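Local coordinates for protein annexin (Schistosoma mansoni, PDB 4MDU) that binds acidic phospholipid membranes in a calcium-dependent manner, aggregates liposomes when calcium is present, and may support the integrity of the parasite's tegument, at residues 100-113 with 307-319. Sequence-based numbering, arbitrary orientation.
Sequences KVLCQLIVDTPYML and TKDYALMRLLITR
I317 packs between two helices of 100-113, helix 100-106 and helix 109-113. Helix 311-319 runs 37° from parallel to the first, with axes 10.5 Å apart, and nearly antiparallel to the second, at 161°. The CA atoms of V101 and M313 lie 7.0 Å apart. No hydrogen bond crosses the interface.

I317 is touched on several atoms. CD1 meets Q104 CB at 3.7 Å. CG2 lies 3.8 Å from M112 CE and also touches L105 CD1. M112 reaches it with CG anti to the backbone N (chi1 -172°) and the chain bent beyond.

Q104 lies at the rim of the Y310 ring, its amide plane nearly perpendicular to the ring plane. NE2 sits near the ring plane at the edge, 3.2 Å from Y310 CE1. M313 packs beside this pair. Its SD touches Q104 CG at 3.6 Å and the V101 backbone, and its CE lies above one face of the Y310 ring, offset toward its rim. K100 bends past Y310, with CG 3.3 Å from Y310 OH, and crosses T307 at a slant. The T307 hydroxyl is hydrogen-bonded to D97.

At the other end, L113 CD2 rests on R314 CD at 3.5 Å. The R314 head group forms a salt bridge with E133 of helix 128-136.

The contact joins annexin repeats 1 and 2 to repeat 4 in the buried interior of the all-helical annexin fold. T307 directly follows the calcium ligand G306. Helix 86-93 packs on C103 and I106, while helix 290-301 packs on L312, L315 and L316.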
ATOM      1  N   LYS B 100     -18.971 -10.165  17.291  1.00 32.52           N
ATOM      2  CA  LYS B 100     -17.682  -9.590  16.928  1.00 31.59           C
ATOM      3  C   LYS B 100     -17.558  -8.155  17.438  1.00 35.57           C
ATOM      4  O   LYS B 100     -16.626  -7.813  18.161  1.00 37.93           O
ATOM      5  CB  LYS B 100     -17.500  -9.595  15.411  1.00 38.88           C
ATOM      6  CG  LYS B 100     -16.676 -10.729  14.865  1.00 49.58           C
ATOM      7  CD  LYS B 100     -17.546 -11.886  14.424  1.00 62.67           C
ATOM      8  CE  LYS B 100     -16.695 -12.983  13.799  1.00 68.68           C
ATOM      9  NZ  LYS B 100     -15.809 -12.424  12.736  1.00 70.76           N
ATOM     10  N   VAL B 101     -18.507  -7.309  17.070  1.00 28.18           N
ATOM     11  CA  VAL B 101     -18.363  -5.909  17.402  1.00 33.01           C
ATOM     12  C   VAL B 101     -18.485  -5.725  18.915  1.00 29.84           C
ATOM     13  O   VAL B 101     -17.812  -4.874  19.511  1.00 28.04           O
ATOM     14  CB  VAL B 101     -19.358  -5.020  16.608  1.00 28.97           C
ATOM     15  CG1 VAL B 101     -20.785  -5.268  17.058  1.00 18.64           C
ATOM     16  CG2 VAL B 101     -18.984  -3.546  16.763  1.00 26.86           C
ATOM     17  N   LEU B 102     -19.324  -6.539  19.544  1.00 26.24           N
ATOM     18  CA  LEU B 102     -19.467  -6.482  20.992  1.00 31.53           C
ATOM     19  C   LEU B 102     -18.144  -6.823  21.693  1.00 38.17           C
ATOM     20  O   LEU B 102     -17.830  -6.290  22.756  1.00 29.95           O
ATOM     21  CB  LEU B 102     -20.552  -7.430  21.476  1.00 33.34           C
ATOM     22  CG  LEU B 102     -21.999  -6.963  21.328  1.00 44.48           C
ATOM     23  CD1 LEU B 102     -22.960  -8.012  21.880  1.00 45.32           C
ATOM     24  CD2 LEU B 102     -22.209  -5.624  22.019  1.00 45.10           C
ATOM     25  N   CYS B 103     -17.371  -7.719  21.099  1.00 31.65           N
ATOM     26  CA  CYS B 103     -16.143  -8.124  21.742  1.00 38.66           C
ATOM     27  C   CYS B 103     -15.102  -7.024  21.614  1.00 35.66           C
ATOM     28  O   CYS B 103     -14.375  -6.767  22.555  1.00 36.20           O
ATOM     29  CB  CYS B 103     -15.631  -9.461  21.207  1.00 42.28           C
ATOM     30  SG  CYS B 103     -16.497 -10.906  21.906  1.00 81.52           S
ATOM     31  N   GLN B 104     -15.045  -6.358  20.467  1.00 31.74           N
ATOM     32  CA  GLN B 104     -14.116  -5.240  20.324  1.00 34.20           C
ATOM     33  C   GLN B 104     -14.450  -4.186  21.366  1.00 31.72           C
ATOM     34  O   GLN B 104     -13.571  -3.617  21.999  1.00 31.08           O
ATOM     35  CB  GLN B 104     -14.185  -4.658  18.913  1.00 30.49           C
ATOM     36  CG  GLN B 104     -13.817  -5.674  17.848  1.00 26.47           C
ATOM     37  CD  GLN B 104     -12.477  -6.318  18.130  1.00 44.28           C
ATOM     38  OE1 GLN B 104     -11.442  -5.641  18.143  1.00 41.04           O
ATOM     39  NE2 GLN B 104     -12.483  -7.631  18.375  1.00 50.92           N
ATOM     40  N   LEU B 105     -15.743  -3.983  21.573  1.00 31.74           N
ATOM     41  CA  LEU B 105     -16.264  -2.972  22.479  1.00 33.31           C
ATOM     42  C   LEU B 105     -16.063  -3.212  23.995  1.00 28.35           C
ATOM     43  O   LEU B 105     -15.725  -2.266  24.711  1.00 29.27           O
ATOM     44  CB  LEU B 105     -17.747  -2.754  22.147  1.00 39.91           C
ATOM     45  CG  LEU B 105     -18.496  -1.432  22.329  1.00 35.95           C
ATOM     46  CD1 LEU B 105     -17.722  -0.176  21.906  1.00 21.02           C
ATOM     47  CD2 LEU B 105     -19.812  -1.536  21.572  1.00 38.29           C
ATOM     48  N   ILE B 106     -16.288  -4.424  24.518  1.00 26.04           N
ATOM     49  CA  ILE B 106     -16.178  -4.579  25.984  1.00 37.14           C
ATOM     50  C   ILE B 106     -14.765  -4.847  26.465  1.00 26.98           C
ATOM     51  O   ILE B 106     -14.542  -4.994  27.660  1.00 33.53           O
ATOM     52  CB  ILE B 106     -17.049  -5.698  26.630  1.00 32.08           C
ATOM     53  CG1 ILE B 106     -17.246  -6.833  25.660  1.00 32.44           C
ATOM     54  CG2 ILE B 106     -18.325  -5.133  27.302  1.00 27.93           C
ATOM     55  CD1 ILE B 106     -15.976  -7.485  25.317  1.00 23.82           C
ATOM     56  N   VAL B 107     -13.830  -4.951  25.533  1.00 29.02           N
ATOM     57  CA  VAL B 107     -12.437  -5.146  25.877  1.00 34.45           C
ATOM     58  C   VAL B 107     -11.750  -3.795  26.036  1.00 36.30           C
ATOM     59  O   VAL B 107     -12.026  -2.867  25.278  1.00 32.03           O
ATOM     60  CB  VAL B 107     -11.746  -6.015  24.816  1.00 36.40           C
ATOM     61  CG1 VAL B 107     -10.269  -5.739  24.779  1.00 42.45           C
ATOM     62  CG2 VAL B 107     -12.030  -7.490  25.107  1.00 36.99           C
ATOM     63  N   ASP B 108     -10.881  -3.679  27.041  1.00 34.36           N
ATOM     64  CA  ASP B 108     -10.147  -2.444  27.292  1.00 23.80           C
ATOM     65  C   ASP B 108      -9.460  -2.008  26.002  1.00 23.52           C
ATOM     66  O   ASP B 108      -8.856  -2.834  25.297  1.00 26.07           O
ATOM     67  CB  ASP B 108      -9.105  -2.664  28.414  1.00 29.72           C
ATOM     68  CG  ASP B 108      -8.519  -1.364  28.944  1.00 35.66           C
ATOM     69  OD1 ASP B 108      -9.166  -0.296  28.787  1.00 31.89           O
ATOM     70  OD2 ASP B 108      -7.407  -1.417  29.529  1.00 41.01           O
ATOM     71  N   THR B 109      -9.559  -0.723  25.675  1.00 21.03           N
ATOM     72  CA  THR B 109      -8.989  -0.227  24.416  1.00 23.83           C
ATOM     73  C   THR B 109      -7.596  -0.779  24.094  1.00 29.29           C
ATOM     74  O   THR B 109      -7.378  -1.280  22.998  1.00 27.20           O
ATOM     75  CB  THR B 109      -8.904   1.293  24.401  1.00 26.81           C
ATOM     76  OG1 THR B 109     -10.202   1.835  24.643  1.00 28.55           O
ATOM     77  CG2 THR B 109      -8.378   1.776  23.077  1.00 22.33           C
ATOM     78  N   PRO B 110      -6.642  -0.668  25.042  1.00 31.40           N
ATOM     79  CA  PRO B 110      -5.296  -1.167  24.740  1.00 29.66           C
ATOM     80  C   PRO B 110      -5.245  -2.651  24.373  1.00 22.86           C
ATOM     81  O   PRO B 110      -4.462  -3.017  23.500  1.00 23.12           O
ATOM     82  CB  PRO B 110      -4.501  -0.888  26.036  1.00 33.89           C
ATOM     83  CG  PRO B 110      -5.529  -0.530  27.075  1.00 30.36           C
ATOM     84  CD  PRO B 110      -6.692   0.050  26.330  1.00 23.00           C
ATOM     85  N   TYR B 111      -6.045  -3.498  25.009  1.00 23.72           N
ATOM     86  CA  TYR B 111      -6.041  -4.921  24.635  1.00 27.60           C
ATOM     87  C   TYR B 111      -6.622  -5.089  23.227  1.00 28.14           C
ATOM     88  O   TYR B 111      -6.118  -5.843  22.367  1.00 19.45           O
ATOM     89  CB  TYR B 111      -6.865  -5.730  25.632  1.00 30.54           C
ATOM     90  CG  TYR B 111      -6.725  -7.224  25.458  1.00 40.96           C
ATOM     91  CD1 TYR B 111      -7.616  -7.947  24.675  1.00 40.98           C
ATOM     92  CD2 TYR B 111      -5.697  -7.916  26.081  1.00 40.15           C
ATOM     93  CE1 TYR B 111      -7.486  -9.318  24.521  1.00 41.78           C
ATOM     94  CE2 TYR B 111      -5.557  -9.283  25.926  1.00 44.73           C
ATOM     95  CZ  TYR B 111      -6.453  -9.978  25.146  1.00 45.07           C
ATOM     96  OH  TYR B 111      -6.303 -11.339  25.011  1.00 45.60           O
ATOM     97  N   MET B 112      -7.697  -4.368  22.984  1.00 25.95           N
ATOM     98  CA  MET B 112      -8.312  -4.414  21.663  1.00 33.57           C
ATOM     99  C   MET B 112      -7.299  -4.028  20.585  1.00 29.94           C
ATOM    100  O   MET B 112      -7.177  -4.700  19.564  1.00 34.09           O
ATOM    101  CB  MET B 112      -9.550  -3.520  21.615  1.00 32.16           C
ATOM    102  CG  MET B 112     -10.345  -3.681  20.336  1.00 43.30           C
ATOM    103  SD  MET B 112      -9.926  -2.321  19.270  1.00 54.28           S
ATOM    104  CE  MET B 112     -11.138  -1.196  19.894  1.00 22.55           C
ATOM    105  N   LEU B 113      -6.539  -2.967  20.820  1.00 29.84           N
ATOM    106  CA  LEU B 113      -5.568  -2.560  19.817  1.00 22.42           C
ATOM    107  C   LEU B 113      -4.471  -3.611  19.707  1.00 19.05           C
ATOM    108  O   LEU B 113      -4.011  -3.939  18.604  1.00 20.67           O
ATOM    109  CB  LEU B 113      -5.010  -1.164  20.104  1.00 19.60           C
ATOM    110  CG  LEU B 113      -6.066  -0.066  19.993  1.00 22.67           C
ATOM    111  CD1 LEU B 113      -5.449   1.274  20.367  1.00 28.44           C
ATOM    112  CD2 LEU B 113      -6.671  -0.030  18.589  1.00 16.17           C
ATOM    113  N   THR B 307     -17.314  -7.968   9.137  1.00 38.84           N
ATOM    114  CA  THR B 307     -16.430  -8.208  10.268  1.00 49.61           C
ATOM    115  C   THR B 307     -15.176  -9.000   9.878  1.00 46.08           C
ATOM    116  O   THR B 307     -14.489  -9.560  10.728  1.00 43.98           O
ATOM    117  CB  THR B 307     -17.177  -8.916  11.393  1.00 56.48           C
ATOM    118  OG1 THR B 307     -17.819 -10.080  10.862  1.00 58.35           O
ATOM    119  CG2 THR B 307     -18.242  -7.987  11.972  1.00 56.73           C
ATOM    120  N   LYS B 308     -14.888  -9.046   8.583  1.00 40.66           N
ATOM    121  CA  LYS B 308     -13.696  -9.712   8.093  1.00 47.38           C
ATOM    122  C   LYS B 308     -12.527  -8.724   8.092  1.00 48.03           C
ATOM    123  O   LYS B 308     -11.360  -9.121   8.094  1.00 52.36           O
ATOM    124  CB  LYS B 308     -13.943 -10.286   6.688  1.00 55.10           C
ATOM    125  CG  LYS B 308     -15.020 -11.372   6.638  1.00 62.56           C
ATOM    126  CD  LYS B 308     -15.180 -11.968   5.233  1.00 68.05           C
ATOM    127  N   ASP B 309     -12.858  -7.433   8.078  1.00 41.22           N
ATOM    128  CA  ASP B 309     -11.869  -6.374   8.248  1.00 38.59           C
ATOM    129  C   ASP B 309     -12.301  -5.495   9.408  1.00 41.01           C
ATOM    130  O   ASP B 309     -13.397  -4.921   9.376  1.00 37.92           O
ATOM    131  CB  ASP B 309     -11.734  -5.516   6.991  1.00 37.45           C
ATOM    132  CG  ASP B 309     -10.489  -4.635   7.028  1.00 47.09           C
ATOM    133  OD1 ASP B 309      -9.417  -5.148   6.652  1.00 47.31           O
ATOM    134  OD2 ASP B 309     -10.577  -3.444   7.428  1.00 38.34           O
ATOM    135  N   TYR B 310     -11.431  -5.367  10.411  1.00 27.25           N
ATOM    136  CA  TYR B 310     -11.813  -4.740  11.670  1.00 21.83           C
ATOM    137  C   TYR B 310     -11.628  -3.242  11.690  1.00 19.60           C
ATOM    138  O   TYR B 310     -12.012  -2.592  12.663  1.00 27.45           O
ATOM    139  CB  TYR B 310     -11.033  -5.362  12.822  1.00 35.77           C
ATOM    140  CG  TYR B 310     -11.676  -6.600  13.369  1.00 41.05           C
ATOM    141  CD1 TYR B 310     -12.176  -6.624  14.658  1.00 56.71           C
ATOM    142  CD2 TYR B 310     -11.799  -7.741  12.594  1.00 49.17           C
ATOM    143  CE1 TYR B 310     -12.771  -7.757  15.175  1.00 64.95           C
ATOM    144  CE2 TYR B 310     -12.402  -8.882  13.097  1.00 58.25           C
ATOM    145  CZ  TYR B 310     -12.883  -8.886  14.393  1.00 63.30           C
ATOM    146  OH  TYR B 310     -13.480 -10.012  14.916  1.00 60.80           O
ATOM    147  N   ALA B 311     -11.073  -2.692  10.609  1.00 22.28           N
ATOM    148  CA  ALA B 311     -10.704  -1.276  10.575  1.00 24.30           C
ATOM    149  C   ALA B 311     -11.874  -0.326  10.830  1.00 28.91           C
ATOM    150  O   ALA B 311     -11.765   0.605  11.635  1.00 24.57           O
ATOM    151  CB  ALA B 311      -9.981  -0.924   9.256  1.00 20.91           C
ATOM    152  N   LEU B 312     -12.998  -0.580  10.162  1.00 25.44           N
ATOM    153  CA  LEU B 312     -14.161   0.289  10.287  1.00 21.94           C
ATOM    154  C   LEU B 312     -14.628   0.397  11.717  1.00 24.27           C
ATOM    155  O   LEU B 312     -14.826   1.504  12.236  1.00 24.05           O
ATOM    156  CB  LEU B 312     -15.320  -0.204   9.409  1.00 20.00           C
ATOM    157  CG  LEU B 312     -16.616   0.594   9.570  1.00 27.69           C
ATOM    158  CD1 LEU B 312     -16.426   2.070   9.234  1.00 21.60           C
ATOM    159  CD2 LEU B 312     -17.722  -0.009   8.678  1.00 27.57           C
ATOM    160  N   MET B 313     -14.826  -0.752  12.357  1.00 24.80           N
ATOM    161  CA  MET B 313     -15.285  -0.745  13.743  1.00 20.67           C
ATOM    162  C   MET B 313     -14.177  -0.258  14.712  1.00 26.74           C
ATOM    163  O   MET B 313     -14.474   0.435  15.683  1.00 22.53           O
ATOM    164  CB  MET B 313     -15.901  -2.109  14.155  1.00 15.48           C
ATOM    165  CG  MET B 313     -14.925  -3.263  14.356  1.00 26.89           C
ATOM    166  SD  MET B 313     -15.710  -4.803  14.935  1.00 35.71           S
ATOM    167  CE  MET B 313     -15.857  -5.671  13.389  1.00 31.24           C
ATOM    168  N   ARG B 314     -12.912  -0.592  14.439  1.00 24.98           N
ATOM    169  CA  ARG B 314     -11.820  -0.091  15.289  1.00 24.37           C
ATOM    170  C   ARG B 314     -11.802   1.436  15.286  1.00 19.25           C
ATOM    171  O   ARG B 314     -11.796   2.077  16.339  1.00 18.96           O
ATOM    172  CB  ARG B 314     -10.465  -0.633  14.846  1.00 19.36           C
ATOM    173  CG  ARG B 314      -9.283  -0.042  15.661  1.00 28.45           C
ATOM    174  CD  ARG B 314      -7.954  -0.759  15.380  1.00 18.87           C
ATOM    175  NE  ARG B 314      -7.614  -0.759  13.964  1.00 23.35           N
ATOM    176  CZ  ARG B 314      -7.663  -1.831  13.177  1.00 30.20           C
ATOM    177  NH1 ARG B 314      -8.003  -3.019  13.671  1.00 26.94           N
ATOM    178  NH2 ARG B 314      -7.360  -1.720  11.892  1.00 31.27           N
ATOM    179  N   LEU B 315     -11.851   2.020  14.095  1.00 26.65           N
ATOM    180  CA  LEU B 315     -11.819   3.469  13.963  1.00 25.97           C
ATOM    181  C   LEU B 315     -12.995   4.145  14.654  1.00 30.06           C
ATOM    182  O   LEU B 315     -12.809   5.094  15.425  1.00 29.41           O
ATOM    183  CB  LEU B 315     -11.726   3.873  12.497  1.00 18.63           C
ATOM    184  CG  LEU B 315     -10.343   3.557  11.923  1.00 25.31           C
ATOM    185  CD1 LEU B 315     -10.350   3.707  10.432  1.00 24.47           C
ATOM    186  CD2 LEU B 315      -9.216   4.429  12.583  1.00 23.14           C
ATOM    187  N   LEU B 316     -14.198   3.641  14.399  1.00 21.82           N
ATOM    188  CA  LEU B 316     -15.410   4.172  15.026  1.00 22.70           C
ATOM    189  C   LEU B 316     -15.359   4.096  16.559  1.00 25.77           C
ATOM    190  O   LEU B 316     -15.616   5.081  17.257  1.00 26.16           O
ATOM    191  CB  LEU B 316     -16.628   3.414  14.497  1.00 31.70           C
ATOM    192  CG  LEU B 316     -17.406   4.108  13.370  1.00 40.04           C
ATOM    193  CD1 LEU B 316     -16.564   5.187  12.678  1.00 31.03           C
ATOM    194  CD2 LEU B 316     -17.969   3.099  12.379  1.00 34.69           C
ATOM    195  N   ILE B 317     -15.055   2.913  17.077  1.00 24.92           N
ATOM    196  CA  ILE B 317     -14.941   2.710  18.515  1.00 30.21           C
ATOM    197  C   ILE B 317     -13.955   3.707  19.130  1.00 29.11           C
ATOM    198  O   ILE B 317     -14.280   4.411  20.092  1.00 19.67           O
ATOM    199  CB  ILE B 317     -14.489   1.258  18.823  1.00 28.98           C
ATOM    200  CG1 ILE B 317     -15.599   0.283  18.381  1.00 24.76           C
ATOM    201  CG2 ILE B 317     -14.121   1.080  20.304  1.00 23.18           C
ATOM    202  CD1 ILE B 317     -15.186  -1.162  18.380  1.00 20.16           C
ATOM    203  N   THR B 318     -12.769   3.797  18.545  1.00 27.50           N
ATOM    204  CA  THR B 318     -11.716   4.627  19.123  1.00 34.17           C
ATOM    205  C   THR B 318     -11.984   6.128  18.946  1.00 32.55           C
ATOM    206  O   THR B 318     -11.843   6.903  19.901  1.00 26.02           O
ATOM    207  CB  THR B 318     -10.297   4.251  18.594  1.00 26.16           C
ATOM    208  OG1 THR B 318     -10.307   4.214  17.159  1.00 28.02           O
ATOM    209  CG2 THR B 318      -9.892   2.885  19.108  1.00 23.76           C
ATOM    210  N   ARG B 319     -12.373   6.540  17.742  1.00 22.84           N
ATOM    211  CA  ARG B 319     -12.548   7.973  17.478  1.00 25.51           C
ATOM    212  C   ARG B 319     -13.763   8.544  18.185  1.00 27.70           C
ATOM    213  O   ARG B 319     -13.873   9.753  18.396  1.00 30.76           O
ATOM    214  CB  ARG B 319     -12.637   8.239  15.984  1.00 21.47           C
ATOM    215  CG  ARG B 319     -11.308   8.043  15.310  1.00 33.67           C
ATOM    216  CD  ARG B 319     -10.347   9.080  15.886  1.00 44.30           C
ATOM    217  NE  ARG B 319      -9.162   8.429  16.366  1.00 43.16           N
ATOM    218  CZ  ARG B 319      -8.097   9.040  16.865  1.00 35.37           C
ATOM    219  NH1 ARG B 319      -8.033  10.366  16.990  1.00 28.68           N
ATOM    220  NH2 ARG B 319      -7.085   8.291  17.235  1.00 37.13           N
TER